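Long-range contacts in chitin deacetylase 1 (Bombyx mori, PDB 5ZNS), which hydrolyses the N-acetamido groups of N-acetylglucosamine residues in chitin, a zinc-dependent step that yields chitosan and acetate: residues D46-N51 and Y76-K81; Y56-N61 and A283-I288; V88-R93 and G333-W338; I131-N136 and T359-P364. All blocks are in the same frame, centred on the assembly; numbering follows the deposited sequence.

Interactions 1, 2 and 4 are largely buried, 2 between outer helices and 4 far from the zinc site, and 3 is a surface contact. Interaction 1 packs the zinc-binding loop on strand 75-78; interaction 2 joins two helices by apolar packing without a hydrogen bond. Tyr76 of interaction 1 rests against Tyr56 and Phe60 of interaction 2 and against Thr91 of interaction 3. Interactions 3 and 4 both pin C-terminal loops on the domain, and the Cys337-Cys360 disulfide ties those loops together. Their chemistry is more polar: a bridging water and a carbonyl set over an arginine paired within its own helix in 3, a threonine hydroxyl, a second water and an asparagine-linked sugar in 4.

Interaction 1: D46-N51 and Y76-K81; sequences DAINNN and YFVSHK. With NAG (2-acetamido-2-deoxy-beta-D-glucopyranose), chain B.
The end of the Ile48 side chain lies obliquely against the Tyr76 ring, its CD1 3.7 Å from Tyr76 CD2. The loop carrying it follows strand 38-44 of the carbohydrate esterase family 4 deacetylase fold and starts at Asp46, the zinc-binding aspartate of the family's TFDD motif; strand 75-78 is its parallel neighbour. CG1 of Ile48 stands opposite the carbonyl carbon (chi1 -61°) and the branch then runs fully extended, which carries CD1 inward to meet Val78 CG2 as well, at 4.0 Å. The isoleucine crosses both partners at about a right angle, and Val88 of helix 85-93 closes on it too.

Nearer the metal, the side chain of Asp46 starts away from 76-81, and its carboxylate goes to the zinc, whose site His101 and His105 complete. Behind this ligand, Ser79 OG comes within 2.8 Å of Ala47 N, yet at too poor an angle for a hydrogen bond. The Ala47 methyl is wedged in next to it, with CB 3.2 Å from Lys81 O. The amino group of Lys81 leads elsewhere, to a salt bridge with Glu353. Ile48 N is satisfied by Thr83 OG1, which also bonds to Ser79 O and so links the two loops.

Farther out, Asn50 ND2 lies 3.0 Å from O7, the acetamide oxygen of the chain B N-acetylglucosamine. Asn49 shapes the exit of the loop as an Asx turn, its OD1 accepting from Asn51 N at 3.1 Å with the donor tilted 33° from the carbonyl plane.

Interaction 2: Y56-N61 and A283-I288; sequences YKEIFN and AFLYWI
Leu285 reaches across from helix 278-294 with its two methyls spread over two neighbours on helix 53-59. It crosses Ile59 obliquely, with Leu285 CD2 3.9 Å from Ile59 CG1 and Ile59 CG2 only slightly farther off. It crosses Glu58 at about a right angle, with Leu285 CD1 3.8 Å from Glu58 OE2. Glu58 gets there because CG is opposite the backbone N (chi1 179°) and the rest of the chain is stretched, laying its aliphatic part along the exposed side of the contact.

Deeper in, Ile59 CD1 comes up to the edge of the Phe284 ring, 4.5 Å from CE2 and near the ring plane. One face of that ring is taken by a residue of its own helix: Ile288 CD1 stands 3.4 Å above the plane, offset toward the rim. Ile59 has a ring neighbour as well, since its CG2 lies 3.7 Å above the centre of Phe60. An alanine in place of Leu285 would probably open a gap between the helices, leaving Ile59 without its main partner and the Glu58 chain freer to swing.

Leu281, one turn earlier, extends the same apolar seam to Glu58 and Ile59, while Phe284 continues inward onto Ile42 and Phe269. This is the packing of neighbouring outer helices over the parallel strands 38-44 and 265-269, as in the distorted beta/alpha barrel of family 4 deacetylases.

Interaction 3: V88-R93 and G333-W338; sequences VQETHR and GNPACW. With NAG (2-acetamido-2-deoxy-beta-D-glucopyranose), chain C.
Arg93 lays its guanidinium flat beneath the backbone carbonyl of Asn334, whose O stands 3.2 Å above the plane, over its centre. No hydrogen bond forms there, because the N-H groups point within the plane. Two of them grip Glu90 side-on, one turn back on the same helix: NE gives a nearly straight bond to OE2 (171°), and NH2 makes a 2.8 Å salt bridge to OE1, which it meets on the syn side. NH1 is held by Glu332 O. The arginine chain runs extended from the backbone and then bends at chi3 (70°), which turns the group broadside to the 333-338 loop. Glu90 also starts with CG opposite its backbone N but bends at chi2 (72°), curling forward along the helix to Arg93.

That curl also sets Glu90 OE2 3.4 Å from Pro335 CA. The same oxygen accepts from a water that in turn takes the N-H of Ala336 at 3.0 Å, so the loop backbone is joined to the helix through solvent. Gln89, by contrast, is straight throughout, and its amide end meets the Ala336 methyl, NE2 to CB 3.4 Å.

A sugar of the glycan leans on the outer side. C8 of the chain C N-acetylglucosamine is 3.5 Å from Pro335 CG, and its O3 donates a 3.0 Å hydrogen bond to Trp338 O.

The 333-338 loop, between helix 316-319 and strand 341-345, thus lies along the outer side of helix 85-93, while Val88, Thr91 and His92 of that helix pack on Ile98 of strand 97-100.

Interaction 4: I131-N136 and T359-P364; sequences IEKFSN and TCLRCP. With NAG (2-acetamido-2-deoxy-beta-D-glucopyranose), chain D.
At the Schellman-capped end of helix 117-134, the hydroxyl of Thr359 closes on a carbonyl of the last turn: OG1 donates to Phe134 O at 2.8 Å, in the carbonyl plane and on a lone pair. A water also donates to this oxygen and accepts from Cys360 N at 2.9 Å, so two donors hold Phe134 O.

Thr359 OG1 lies opposite its own backbone N (chi1 171°), from where it can face the helix and still take the N-H of Leu361, 3.0 Å away. That second bond makes an ST turn, which folds the loop over the helix end just after the strand pair 341-345 and 355-359. A valine in place of Thr359 would probably leave Leu361 N without this acceptor and Phe134 O with the water alone.

The turn brings Leu361 down on Lys133, with CD1 3.6 Å from Lys133 O and close to the aliphatic CG. The lysine chain is extended, carrying NZ on to Asp376 and Thr374. Its CG also covers one face of the Phe134 ring, 4.1 Å above the centre, while Pro364 comes to the ring obliquely, CG to CZ 3.6 Å.

Asn136, with positive phi, is bonded through ND2 to C1 of the chain D N-acetylglucosamine; O7 of that sugar lies 3.5 Å from Leu361 CD2.

Interaction 1: D46-N51 and Y76-K81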
# COMPACT_ATOMS: atom_id res chain seq x y z
N ASP A 46 4.97 5.00 -5.90
CA ASP A 46 5.90 5.38 -6.96
C ASP A 46 7.30 4.80 -6.68
O ASP A 46 7.48 4.04 -5.73
CB ASP A 46 6.03 6.90 -7.04
CG ASP A 46 5.01 7.52 -7.97
OD1 ASP A 46 4.88 7.05 -9.12
OD2 ASP A 46 4.33 8.48 -7.55
N ALA A 47 8.27 5.17 -7.51
CA ALA A 47 9.64 4.65 -7.45
C ALA A 47 10.47 4.99 -6.20
O ALA A 47 10.23 5.99 -5.53
CB ALA A 47 10.40 5.02 -8.71
N ILE A 48 11.40 4.09 -5.79
CA ILE A 48 12.38 4.14 -4.63
C ILE A 48 13.85 4.28 -5.06
O ILE A 48 14.37 3.45 -5.67
CB ILE A 48 12.40 2.87 -3.70
CG1 ILE A 48 11.09 2.58 -3.02
CG2 ILE A 48 13.41 2.98 -2.58
CD1 ILE A 48 11.09 1.42 -2.07
N ASN A 49 14.50 5.35 -4.67
CA ASN A 49 15.85 5.67 -5.05
C ASN A 49 16.46 6.78 -4.23
O ASN A 49 16.01 7.04 -3.21
CB ASN A 49 15.95 6.00 -6.54
CG ASN A 49 15.04 7.12 -6.98
OD1 ASN A 49 14.73 7.99 -6.26
ND2 ASN A 49 14.62 7.06 -8.14
N ASN A 50 17.47 7.41 -4.73
CA ASN A 50 18.17 8.46 -4.02
C ASN A 50 17.39 9.72 -3.72
O ASN A 50 17.78 10.47 -2.92
CB ASN A 50 19.51 8.78 -4.63
CG ASN A 50 20.60 7.91 -4.11
OD1 ASN A 50 20.46 7.22 -3.16
ND2 ASN A 50 21.70 7.94 -4.77
N ASN A 51 16.30 9.92 -4.39
CA ASN A 51 15.44 11.01 -4.11
C ASN A 51 14.78 10.79 -2.75
O ASN A 51 14.30 11.70 -2.21
CB ASN A 51 14.34 11.20 -5.16
CG ASN A 51 14.85 11.44 -6.56
OD1 ASN A 51 15.92 11.87 -6.78
ND2 ASN A 51 14.05 11.13 -7.48
N TYR A 76 5.47 -0.21 0.66
CA TYR A 76 5.96 0.52 -0.51
C TYR A 76 5.35 -0.10 -1.77
O TYR A 76 5.65 -1.25 -2.11
CB TYR A 76 7.48 0.48 -0.58
CG TYR A 76 8.13 1.22 0.56
CD1 TYR A 76 8.30 0.61 1.80
CD2 TYR A 76 8.57 2.52 0.41
CE1 TYR A 76 8.89 1.28 2.84
CE2 TYR A 76 9.16 3.20 1.46
CZ TYR A 76 9.32 2.56 2.67
OH TYR A 76 9.91 3.22 3.73
N PHE A 77 4.48 0.66 -2.43
CA PHE A 77 3.95 0.29 -3.74
C PHE A 77 4.93 0.83 -4.78
O PHE A 77 4.93 2.03 -5.09
CB PHE A 77 2.54 0.83 -3.92
CG PHE A 77 1.52 0.18 -3.02
CD1 PHE A 77 0.93 -1.02 -3.38
CD2 PHE A 77 1.16 0.76 -1.81
CE1 PHE A 77 0.01 -1.64 -2.56
CE2 PHE A 77 0.24 0.15 -0.97
CZ PHE A 77 -0.34 -1.05 -1.35
N VAL A 78 5.78 -0.04 -5.31
CA VAL A 78 6.96 0.37 -6.07
C VAL A 78 6.67 0.30 -7.56
O VAL A 78 6.13 -0.70 -8.06
CB VAL A 78 8.17 -0.51 -5.72
CG1 VAL A 78 9.41 -0.01 -6.43
CG2 VAL A 78 8.38 -0.53 -4.20
N SER A 79 7.03 1.36 -8.27
CA SER A 79 7.03 1.39 -9.73
C SER A 79 8.46 1.24 -10.23
O SER A 79 9.42 1.58 -9.53
CB SER A 79 6.43 2.69 -10.27
OG SER A 79 7.09 3.83 -9.73
N HIS A 80 8.59 0.75 -11.47
CA HIS A 80 9.88 0.25 -11.93
C HIS A 80 10.87 1.37 -12.24
O HIS A 80 12.00 1.37 -11.74
CB HIS A 80 9.68 -0.64 -13.16
CG HIS A 80 10.96 -1.07 -13.79
ND1 HIS A 80 11.98 -1.67 -13.08
CD2 HIS A 80 11.39 -0.99 -15.08
CE1 HIS A 80 12.99 -1.93 -13.90
NE2 HIS A 80 12.66 -1.54 -15.11
N LYS A 81 10.45 2.35 -13.05
CA LYS A 81 11.40 3.27 -13.66
C LYS A 81 12.19 4.04 -12.61
O LYS A 81 11.61 4.62 -11.68
CB LYS A 81 10.67 4.24 -14.59
CG LYS A 81 11.52 4.75 -15.75
CD LYS A 81 10.76 5.72 -16.64
CE LYS A 81 11.64 6.21 -17.78
NZ LYS A 81 10.85 6.91 -18.83
C1 NAG B . 21.19 2.27 -4.22
C2 NAG B . 22.19 3.40 -3.99
C3 NAG B . 23.38 2.90 -3.17
C4 NAG B . 22.91 2.22 -1.89
C5 NAG B . 21.82 1.19 -2.20
C6 NAG B . 21.19 0.58 -0.97
C7 NAG B . 21.91 4.86 -5.94
C8 NAG B . 22.54 5.39 -7.20
N2 NAG B . 22.65 3.99 -5.24
O3 NAG B . 24.22 4.00 -2.86
O4 NAG B . 23.95 1.44 -1.32
O5 NAG B . 20.76 1.77 -2.97
O6 NAG B . 20.68 1.57 -0.09
O7 NAG B . 20.79 5.19 -5.58

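Interaction 2: Y56-N61 and A283-I288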
# COMPACT_ATOMS: atom_id res chain seq x y z
N TYR A 56 13.51 7.92 4.03
CA TYR A 56 12.97 6.73 4.69
C TYR A 56 13.83 6.31 5.88
O TYR A 56 13.30 5.79 6.87
CB TYR A 56 12.83 5.58 3.69
CG TYR A 56 11.85 5.87 2.56
CD1 TYR A 56 10.69 6.58 2.80
CD2 TYR A 56 12.12 5.46 1.26
CE1 TYR A 56 9.78 6.85 1.76
CE2 TYR A 56 11.25 5.72 0.23
CZ TYR A 56 10.07 6.42 0.48
OH TYR A 56 9.19 6.68 -0.54
N LYS A 57 15.14 6.55 5.81
CA LYS A 57 16.02 6.27 6.93
C LYS A 57 15.72 7.20 8.10
O LYS A 57 15.73 6.77 9.26
CB LYS A 57 17.48 6.42 6.50
CG LYS A 57 18.47 5.51 7.20
CD LYS A 57 19.71 5.29 6.36
CE LYS A 57 19.42 4.40 5.16
NZ LYS A 57 20.57 4.34 4.22
N GLU A 58 15.42 8.47 7.81
CA GLU A 58 15.09 9.41 8.87
C GLU A 58 13.78 9.04 9.56
O GLU A 58 13.65 9.20 10.78
CB GLU A 58 15.03 10.83 8.31
CG GLU A 58 14.66 11.90 9.32
CD GLU A 58 14.64 13.30 8.72
OE1 GLU A 58 15.13 13.47 7.58
OE2 GLU A 58 14.15 14.23 9.40
N ILE A 59 12.80 8.54 8.81
CA ILE A 59 11.52 8.16 9.41
C ILE A 59 11.63 6.81 10.11
O ILE A 59 11.29 6.67 11.29
CB ILE A 59 10.40 8.13 8.35
CG1 ILE A 59 10.24 9.50 7.69
CG2 ILE A 59 9.09 7.69 9.00
CD1 ILE A 59 9.23 9.50 6.55
N PHE A 60 12.10 5.81 9.39
CA PHE A 60 12.16 4.44 9.89
C PHE A 60 13.58 4.17 10.38
O PHE A 60 14.37 3.43 9.79
CB PHE A 60 11.69 3.47 8.82
CG PHE A 60 10.33 3.82 8.29
CD1 PHE A 60 9.19 3.54 9.04
CD2 PHE A 60 10.18 4.48 7.08
CE1 PHE A 60 7.93 3.88 8.57
CE2 PHE A 60 8.93 4.82 6.61
CZ PHE A 60 7.80 4.52 7.36
N ASN A 61 13.89 4.81 11.50
CA ASN A 61 15.24 4.95 12.01
C ASN A 61 15.63 3.85 12.99
O ASN A 61 16.70 3.93 13.59
CB ASN A 61 15.41 6.33 12.65
CG ASN A 61 14.48 6.55 13.84
OD1 ASN A 61 13.76 5.64 14.26
ND2 ASN A 61 14.50 7.76 14.38
N ALA A 283 6.11 18.03 11.02
CA ALA A 283 4.83 17.79 11.67
C ALA A 283 4.51 16.30 11.69
O ALA A 283 3.94 15.79 12.67
CB ALA A 283 3.73 18.58 10.98
N PHE A 284 4.85 15.58 10.62
CA PHE A 284 4.57 14.15 10.54
C PHE A 284 5.34 13.39 11.61
O PHE A 284 4.77 12.58 12.35
CB PHE A 284 4.94 13.64 9.15
CG PHE A 284 4.56 12.21 8.91
CD1 PHE A 284 3.28 11.77 9.21
CD2 PHE A 284 5.46 11.32 8.38
CE1 PHE A 284 2.92 10.46 8.99
CE2 PHE A 284 5.10 10.00 8.15
CZ PHE A 284 3.82 9.57 8.46
N LEU A 285 6.66 13.60 11.68
CA LEU A 285 7.47 12.92 12.68
C LEU A 285 7.02 13.29 14.09
O LEU A 285 6.90 12.42 14.96
CB LEU A 285 8.94 13.24 12.47
CG LEU A 285 9.52 12.67 11.18
CD1 LEU A 285 11.04 12.86 11.13
CD2 LEU A 285 9.14 11.20 11.05
N TYR A 286 6.79 14.59 14.33
CA TYR A 286 6.28 15.02 15.62
C TYR A 286 5.00 14.29 15.97
O TYR A 286 4.82 13.84 17.11
CB TYR A 286 6.04 16.54 15.62
CG TYR A 286 5.53 17.09 16.94
CD1 TYR A 286 4.17 17.04 17.27
CD2 TYR A 286 6.39 17.67 17.86
CE1 TYR A 286 3.71 17.54 18.48
CE2 TYR A 286 5.94 18.17 19.07
CZ TYR A 286 4.60 18.10 19.38
OH TYR A 286 4.17 18.60 20.59
N TRP A 287 4.10 14.15 15.00
CA TRP A 287 2.83 13.48 15.24
C TRP A 287 3.04 11.99 15.51
O TRP A 287 2.44 11.44 16.44
CB TRP A 287 1.90 13.68 14.05
CG TRP A 287 0.59 12.99 14.19
CD1 TRP A 287 -0.51 13.46 14.85
CD2 TRP A 287 0.23 11.70 13.67
NE1 TRP A 287 -1.53 12.54 14.77
CE2 TRP A 287 -1.10 11.46 14.05
CE3 TRP A 287 0.91 10.74 12.92
CZ2 TRP A 287 -1.78 10.29 13.70
CZ3 TRP A 287 0.24 9.57 12.58
CH2 TRP A 287 -1.09 9.36 12.97
N ILE A 288 3.88 11.33 14.71
CA ILE A 288 4.17 9.92 14.92
C ILE A 288 4.70 9.70 16.33
O ILE A 288 4.22 8.83 17.06
CB ILE A 288 5.16 9.39 13.86
CG1 ILE A 288 4.48 9.17 12.51
CG2 ILE A 288 5.76 8.08 14.31
CD1 ILE A 288 5.48 8.83 11.41

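Interaction 3: V88-R93 and G333-W338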
# COMPACT_ATOMS: atom_id res chain seq x y z
N VAL A 88 15.39 -1.32 -2.48
CA VAL A 88 14.18 -2.12 -2.29
C VAL A 88 14.49 -3.35 -1.46
O VAL A 88 13.77 -3.70 -0.51
CB VAL A 88 13.55 -2.52 -3.64
CG1 VAL A 88 12.48 -3.59 -3.43
CG2 VAL A 88 12.98 -1.32 -4.38
N GLN A 89 15.59 -4.04 -1.81
CA GLN A 89 15.99 -5.24 -1.09
C GLN A 89 16.29 -4.92 0.37
O GLN A 89 15.88 -5.66 1.27
CB GLN A 89 17.20 -5.87 -1.76
CG GLN A 89 17.72 -7.11 -1.06
CD GLN A 89 18.87 -7.77 -1.79
OE1 GLN A 89 19.64 -7.11 -2.48
NE2 GLN A 89 18.98 -9.09 -1.64
N GLU A 90 16.99 -3.81 0.62
CA GLU A 90 17.30 -3.43 2.00
C GLU A 90 16.04 -3.03 2.76
O GLU A 90 15.89 -3.38 3.94
CB GLU A 90 18.31 -2.28 1.99
CG GLU A 90 18.74 -1.81 3.38
CD GLU A 90 19.65 -2.80 4.10
OE1 GLU A 90 20.09 -2.49 5.23
OE2 GLU A 90 19.93 -3.90 3.56
N THR A 91 15.12 -2.32 2.11
CA THR A 91 13.85 -1.98 2.75
C THR A 91 13.09 -3.24 3.14
O THR A 91 12.53 -3.34 4.24
CB THR A 91 13.01 -1.10 1.83
OG1 THR A 91 13.72 0.11 1.54
CG2 THR A 91 11.67 -0.74 2.48
N HIS A 92 13.07 -4.23 2.24
CA HIS A 92 12.41 -5.49 2.55
C HIS A 92 13.12 -6.22 3.68
O HIS A 92 12.46 -6.73 4.60
CB HIS A 92 12.36 -6.35 1.29
CG HIS A 92 11.56 -7.61 1.44
ND1 HIS A 92 12.13 -8.82 1.74
CD2 HIS A 92 10.23 -7.84 1.30
CE1 HIS A 92 11.19 -9.75 1.79
NE2 HIS A 92 10.03 -9.18 1.53
N ARG A 93 14.45 -6.26 3.65
CA ARG A 93 15.21 -6.91 4.72
C ARG A 93 14.88 -6.30 6.07
O ARG A 93 14.82 -7.02 7.08
CB ARG A 93 16.72 -6.80 4.44
CG ARG A 93 17.58 -7.68 5.33
CD ARG A 93 19.07 -7.48 5.04
NE ARG A 93 19.54 -6.17 5.47
CZ ARG A 93 19.93 -5.88 6.71
NH1 ARG A 93 19.91 -6.82 7.66
NH2 ARG A 93 20.35 -4.66 7.01
N GLY A 333 21.92 -6.36 11.46
CA GLY A 333 22.69 -7.06 10.45
C GLY A 333 23.33 -6.12 9.43
O GLY A 333 23.52 -4.93 9.67
N ASN A 334 23.63 -6.68 8.27
CA ASN A 334 24.29 -5.97 7.19
C ASN A 334 23.51 -6.12 5.89
O ASN A 334 22.73 -7.06 5.73
CB ASN A 334 25.72 -6.50 6.99
CG ASN A 334 26.57 -6.36 8.25
OD1 ASN A 334 27.31 -7.26 8.61
ND2 ASN A 334 26.46 -5.21 8.91
N PRO A 335 23.70 -5.19 4.95
CA PRO A 335 23.03 -5.32 3.65
C PRO A 335 23.46 -6.59 2.92
O PRO A 335 24.48 -7.21 3.23
CB PRO A 335 23.50 -4.07 2.88
CG PRO A 335 23.99 -3.12 3.92
CD PRO A 335 24.44 -3.93 5.10
N ALA A 336 22.65 -6.97 1.93
CA ALA A 336 22.94 -8.18 1.18
C ALA A 336 24.24 -8.05 0.39
O ALA A 336 24.94 -9.05 0.20
CB ALA A 336 21.78 -8.50 0.23
N CYS A 337 24.57 -6.85 -0.07
CA CYS A 337 25.85 -6.58 -0.70
C CYS A 337 26.30 -5.19 -0.27
O CYS A 337 25.47 -4.30 -0.07
CB CYS A 337 25.79 -6.69 -2.24
SG CYS A 337 24.85 -5.40 -3.12
N TRP A 338 27.62 -5.01 -0.13
CA TRP A 338 28.15 -3.76 0.39
C TRP A 338 28.14 -2.66 -0.66
O TRP A 338 27.78 -1.52 -0.36
CB TRP A 338 29.57 -3.97 0.92
CG TRP A 338 29.64 -4.65 2.26
CD1 TRP A 338 30.20 -5.86 2.54
CD2 TRP A 338 29.14 -4.14 3.51
NE1 TRP A 338 30.08 -6.15 3.88
CE2 TRP A 338 29.42 -5.11 4.50
CE3 TRP A 338 28.47 -2.97 3.88
CZ2 TRP A 338 29.07 -4.94 5.83
CZ3 TRP A 338 28.11 -2.81 5.21
CH2 TRP A 338 28.42 -3.78 6.17
C1 NAG C . 24.88 2.06 -0.44
C2 NAG C . 25.22 0.96 0.58
C3 NAG C . 26.49 1.28 1.38
C4 NAG C . 27.61 1.77 0.48
C5 NAG C . 27.09 2.93 -0.34
C6 NAG C . 28.12 3.49 -1.30
C7 NAG C . 23.37 -0.35 1.54
C8 NAG C . 22.26 -0.36 2.54
N2 NAG C . 24.10 0.77 1.49
O3 NAG C . 26.90 0.09 2.06
O4 NAG C . 28.72 2.19 1.27
O5 NAG C . 26.01 2.44 -1.14
O6 NAG C . 28.13 2.75 -2.51
O7 NAG C . 23.60 -1.30 0.81
O HOH W 1 20.06 -5.48 1.58

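Interaction 4: I131-N136 and T359-P364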
# COMPACT_ATOMS: atom_id res chain seq x y z
N ILE A 131 10.92 -7.12 -9.27
CA ILE A 131 11.30 -7.00 -7.87
C ILE A 131 11.90 -8.30 -7.37
O ILE A 131 12.97 -8.31 -6.73
CB ILE A 131 10.09 -6.59 -7.02
CG1 ILE A 131 9.62 -5.18 -7.37
CG2 ILE A 131 10.43 -6.71 -5.54
CD1 ILE A 131 8.25 -4.85 -6.80
N GLU A 132 11.23 -9.42 -7.64
CA GLU A 132 11.69 -10.70 -7.11
C GLU A 132 13.09 -11.04 -7.59
O GLU A 132 13.92 -11.52 -6.81
CB GLU A 132 10.69 -11.81 -7.48
CG GLU A 132 9.44 -11.80 -6.60
CD GLU A 132 8.44 -12.90 -6.94
OE1 GLU A 132 8.67 -13.67 -7.90
OE2 GLU A 132 7.40 -12.99 -6.25
N LYS A 133 13.40 -10.73 -8.85
CA LYS A 133 14.73 -10.99 -9.38
C LYS A 133 15.75 -9.99 -8.84
O LYS A 133 16.72 -10.37 -8.16
CB LYS A 133 14.72 -10.98 -10.91
CG LYS A 133 16.12 -11.09 -11.52
CD LYS A 133 16.10 -11.29 -13.03
CE LYS A 133 17.53 -11.41 -13.57
NZ LYS A 133 17.59 -11.33 -15.05
N PHE A 134 15.57 -8.71 -9.14
CA PHE A 134 16.65 -7.76 -8.89
C PHE A 134 16.76 -7.34 -7.43
O PHE A 134 17.80 -6.78 -7.05
CB PHE A 134 16.49 -6.54 -9.80
CG PHE A 134 16.73 -6.87 -11.24
CD1 PHE A 134 18.01 -7.15 -11.70
CD2 PHE A 134 15.66 -6.99 -12.12
CE1 PHE A 134 18.23 -7.50 -13.03
CE2 PHE A 134 15.88 -7.34 -13.44
CZ PHE A 134 17.16 -7.59 -13.89
N SER A 135 15.76 -7.63 -6.60
CA SER A 135 15.89 -7.46 -5.16
C SER A 135 16.07 -8.79 -4.44
O SER A 135 16.12 -8.79 -3.20
CB SER A 135 14.66 -6.72 -4.60
OG SER A 135 14.67 -5.37 -5.01
N ASN A 136 16.18 -9.90 -5.16
CA ASN A 136 16.40 -11.23 -4.59
C ASN A 136 15.47 -11.50 -3.40
O ASN A 136 15.89 -11.74 -2.27
CB ASN A 136 17.86 -11.43 -4.20
CG ASN A 136 18.21 -12.89 -4.02
OD1 ASN A 136 17.62 -13.77 -4.64
ND2 ASN A 136 19.19 -13.16 -3.16
N THR A 359 21.55 -2.94 -8.33
CA THR A 359 21.15 -4.24 -7.84
C THR A 359 22.40 -4.98 -7.36
O THR A 359 23.51 -4.72 -7.84
CB THR A 359 20.42 -5.07 -8.91
OG1 THR A 359 20.24 -6.41 -8.46
CG2 THR A 359 21.22 -5.09 -10.21
N CYS A 360 22.19 -5.90 -6.41
CA CYS A 360 23.26 -6.77 -5.97
C CYS A 360 23.53 -7.90 -6.95
O CYS A 360 24.57 -8.57 -6.84
CB CYS A 360 22.94 -7.35 -4.58
SG CYS A 360 22.93 -6.12 -3.23
N LEU A 361 22.63 -8.14 -7.90
CA LEU A 361 22.86 -9.12 -8.95
C LEU A 361 23.81 -8.55 -10.00
O LEU A 361 24.05 -7.35 -10.07
CB LEU A 361 21.56 -9.50 -9.67
CG LEU A 361 20.34 -10.16 -9.04
CD1 LEU A 361 19.69 -11.08 -10.08
CD2 LEU A 361 20.65 -10.92 -7.77
N ARG A 362 24.35 -9.44 -10.83
CA ARG A 362 25.05 -8.99 -12.02
C ARG A 362 24.08 -8.23 -12.93
O ARG A 362 22.88 -8.51 -12.95
CB ARG A 362 25.65 -10.17 -12.78
CG ARG A 362 24.58 -10.97 -13.50
CD ARG A 362 25.10 -12.01 -14.48
NE ARG A 362 23.99 -12.85 -14.91
CZ ARG A 362 23.33 -12.72 -16.06
NH1 ARG A 362 23.69 -11.78 -16.92
NH2 ARG A 362 22.32 -13.53 -16.34
N CYS A 363 24.61 -7.27 -13.67
CA CYS A 363 23.78 -6.45 -14.53
C CYS A 363 23.15 -7.32 -15.61
O CYS A 363 23.85 -8.12 -16.24
CB CYS A 363 24.61 -5.30 -15.15
SG CYS A 363 25.18 -4.14 -13.93
N PRO A 364 21.87 -7.16 -15.89
CA PRO A 364 21.26 -7.90 -16.99
C PRO A 364 21.67 -7.31 -18.33
O PRO A 364 22.40 -6.31 -18.40
CB PRO A 364 19.76 -7.73 -16.73
CG PRO A 364 19.69 -6.34 -16.17
CD PRO A 364 20.90 -6.25 -15.26
C1 NAG D . 19.66 -14.49 -2.85
C2 NAG D . 20.96 -14.79 -3.63
C3 NAG D . 21.68 -16.03 -3.07
C4 NAG D . 21.76 -16.01 -1.55
C5 NAG D . 20.38 -15.72 -0.97
C6 NAG D . 20.39 -15.59 0.54
C7 NAG D . 21.27 -14.31 -6.03
C8 NAG D . 20.82 -14.66 -7.42
N2 NAG D . 20.66 -14.98 -5.04
O3 NAG D . 23.00 -16.07 -3.59
O4 NAG D . 22.21 -17.26 -1.06
O5 NAG D . 19.92 -14.47 -1.48
O6 NAG D . 21.26 -14.54 0.95
O7 NAG D . 22.13 -13.47 -5.81
O HOH W 2 19.54 -6.10 -5.13